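Local coordinates for protein transaminase (Bacillus megaterium, PDB 5G0A) that probably transfers amino groups between amines and carbonyl compounds with S selectivity, using pyridoxal-5'-phosphate as cofactor, at residues G83-T88 against G333-M338. Numbering follows the deposited sequence.
Sequences GFVWDT and GHPVAM
The extended backbone of Phe-84 runs past the first turn of helix 335-350, with the CA atoms of Phe-84 and Pro-335 6.4 Å apart and no hydrogen bond joining the two segments. The motif here is a side-chain N-cap in a class-III aminotransferase: His-334 directly precedes the helix, and its ND1 accepts a hydrogen bond from Val-336 N at 3.2 Å. The donor lies close to the imidazole plane, though the bond is bent, with 141° at the hydrogen. A chi1 of -168° sets CG of His-334 anti to its own N, which brings the imidazole up against the Phe-84 ring. The two rings pass obliquely, planes at 42°, and meet through CD1 of Phe-84 and CD2 of His-334, 3.5 Å apart. The imidazole is gripped at both nitrogens, since NE2 is hydrogen-bonded to Ser-303 O of the second subunit; this fixes its rotation and ties the cap to the subunit interface. Gln-66 of that subunit accepts from Phe-84 N, and the Phe-84 side chain is about 8 Å from a bound pyridoxal-5'-phosphate, which places the contact near the cofactor without touching it. Pro-335 lays the CG-CD edge of its ring along the backbone of Phe-84 and Val-85: its CD lies 4.2 Å from Phe-84 CD1, while the same carbon comes within 3.7 Å of Val-85 O.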
loop_
_atom_site.group_PDB
_atom_site.type_symbol
_atom_site.label_atom_id
_atom_site.label_comp_id
_atom_site.label_asym_id
_atom_site.label_seq_id
_atom_site.Cartn_x
_atom_site.Cartn_y
_atom_site.Cartn_z
ATOM N N GLY B 83 1.922 -42.080 1.027
ATOM C CA GLY B 83 1.151 -41.437 -0.035
ATOM C C GLY B 83 0.795 -39.985 0.250
ATOM O O GLY B 83 1.095 -39.431 1.321
ATOM N N PHE B 84 0.128 -39.384 -0.725
ATOM C CA PHE B 84 -0.309 -38.001 -0.599
ATOM C C PHE B 84 -1.576 -37.776 -1.413
ATOM O O PHE B 84 -1.645 -38.173 -2.577
ATOM C CB PHE B 84 0.787 -37.065 -1.123
ATOM C CG PHE B 84 0.301 -35.640 -1.277
ATOM C CD1 PHE B 84 0.051 -34.878 -0.134
ATOM C CD2 PHE B 84 0.023 -35.107 -2.536
ATOM C CE1 PHE B 84 -0.462 -33.588 -0.240
ATOM C CE2 PHE B 84 -0.494 -33.796 -2.651
ATOM C CZ PHE B 84 -0.725 -33.049 -1.495
ATOM N N VAL B 85 -2.566 -37.126 -0.807
ATOM C CA VAL B 85 -3.674 -36.548 -1.586
ATOM C C VAL B 85 -3.877 -35.111 -1.128
ATOM O O VAL B 85 -3.620 -34.795 0.048
ATOM C CB VAL B 85 -5.013 -37.336 -1.475
ATOM C CG1 VAL B 85 -4.878 -38.724 -2.114
ATOM C CG2 VAL B 85 -5.520 -37.402 -0.038
ATOM N N TRP B 86 -4.323 -34.255 -2.047
ATOM C CA TRP B 86 -4.568 -32.872 -1.684
ATOM C C TRP B 86 -5.996 -32.670 -1.209
ATOM O O TRP B 86 -6.785 -33.629 -1.146
ATOM C CB TRP B 86 -4.179 -31.888 -2.792
ATOM C CG TRP B 86 -5.043 -31.807 -4.030
ATOM C CD1 TRP B 86 -5.095 -32.697 -5.074
ATOM C CD2 TRP B 86 -5.910 -30.728 -4.381
ATOM N NE1 TRP B 86 -5.933 -32.236 -6.056
ATOM C CE2 TRP B 86 -6.464 -31.036 -5.651
ATOM C CE3 TRP B 86 -6.280 -29.523 -3.743
ATOM C CZ2 TRP B 86 -7.357 -30.186 -6.307
ATOM C CZ3 TRP B 86 -7.208 -28.677 -4.396
ATOM C CH2 TRP B 86 -7.736 -29.031 -5.669
ATOM N N ASP B 87 -6.320 -31.427 -0.873
ATOM C CA ASP B 87 -7.464 -31.141 0.003
ATOM C C ASP B 87 -8.814 -31.426 -0.651
ATOM O O ASP B 87 -9.828 -31.485 0.045
ATOM C CB ASP B 87 -7.398 -29.668 0.454
ATOM C CG ASP B 87 -8.267 -29.373 1.667
ATOM O OD1 ASP B 87 -8.241 -30.159 2.655
ATOM O OD2 ASP B 87 -8.954 -28.327 1.618
ATOM N N THR B 88 -8.810 -31.599 -1.973
ATOM C CA THR B 88 -10.039 -31.908 -2.755
ATOM C C THR B 88 -10.494 -33.356 -2.486
ATOM O O THR B 88 -11.658 -33.719 -2.736
ATOM C CB THR B 88 -9.812 -31.693 -4.282
ATOM O OG1 THR B 88 -11.079 -31.588 -4.945
ATOM C CG2 THR B 88 -9.067 -32.882 -4.912
ATOM N N GLY B 333 -3.801 -30.325 4.662
ATOM C CA GLY B 333 -4.536 -31.556 4.948
ATOM C C GLY B 333 -3.726 -32.823 4.706
ATOM O O GLY B 333 -4.281 -33.928 4.721
ATOM N N HIS B 334 -2.418 -32.663 4.487
ATOM C CA HIS B 334 -1.530 -33.796 4.187
ATOM C C HIS B 334 -1.882 -35.010 5.046
ATOM O O HIS B 334 -1.848 -34.917 6.268
ATOM C CB HIS B 334 -0.059 -33.402 4.409
ATOM C CG HIS B 334 0.903 -34.412 3.862
ATOM N ND1 HIS B 334 0.994 -35.706 4.351
ATOM C CD2 HIS B 334 1.778 -34.335 2.834
ATOM C CE1 HIS B 334 1.892 -36.370 3.646
ATOM N NE2 HIS B 334 2.378 -35.563 2.718
ATOM N N PRO B 335 -2.238 -36.157 4.412
ATOM C CA PRO B 335 -2.860 -37.221 5.229
ATOM C C PRO B 335 -1.945 -37.761 6.328
ATOM O O PRO B 335 -2.419 -38.140 7.390
ATOM C CB PRO B 335 -3.227 -38.307 4.192
ATOM C CG PRO B 335 -2.331 -38.035 3.020
ATOM C CD PRO B 335 -2.181 -36.521 2.984
ATOM N N VAL B 336 -0.633 -37.776 6.088
ATOM C CA VAL B 336 0.294 -38.307 7.112
ATOM C C VAL B 336 0.474 -37.289 8.245
ATOM O O VAL B 336 0.510 -37.658 9.426
ATOM C CB VAL B 336 1.650 -38.699 6.503
ATOM C CG1 VAL B 336 2.602 -39.240 7.569
ATOM C CG2 VAL B 336 1.446 -39.740 5.403
ATOM N N ALA B 337 0.547 -35.998 7.887
ATOM C CA ALA B 337 0.536 -34.950 8.927
ATOM C C ALA B 337 -0.759 -35.014 9.741
ATOM O O ALA B 337 -0.728 -34.829 10.971
ATOM C CB ALA B 337 0.708 -33.561 8.301
ATOM N N MET B 338 -1.881 -35.306 9.078
ATOM C CA MET B 338 -3.159 -35.425 9.776
ATOM C C MET B 338 -3.186 -36.655 10.688
ATOM O O MET B 338 -3.738 -36.603 11.787
ATOM C CB MET B 338 -4.357 -35.441 8.816
ATOM C CG MET B 338 -4.522 -34.149 8.013
ATOM S SD MET B 338 -4.906 -32.716 9.048
ATOM C CE MET B 338 -3.270 -32.067 9.368
#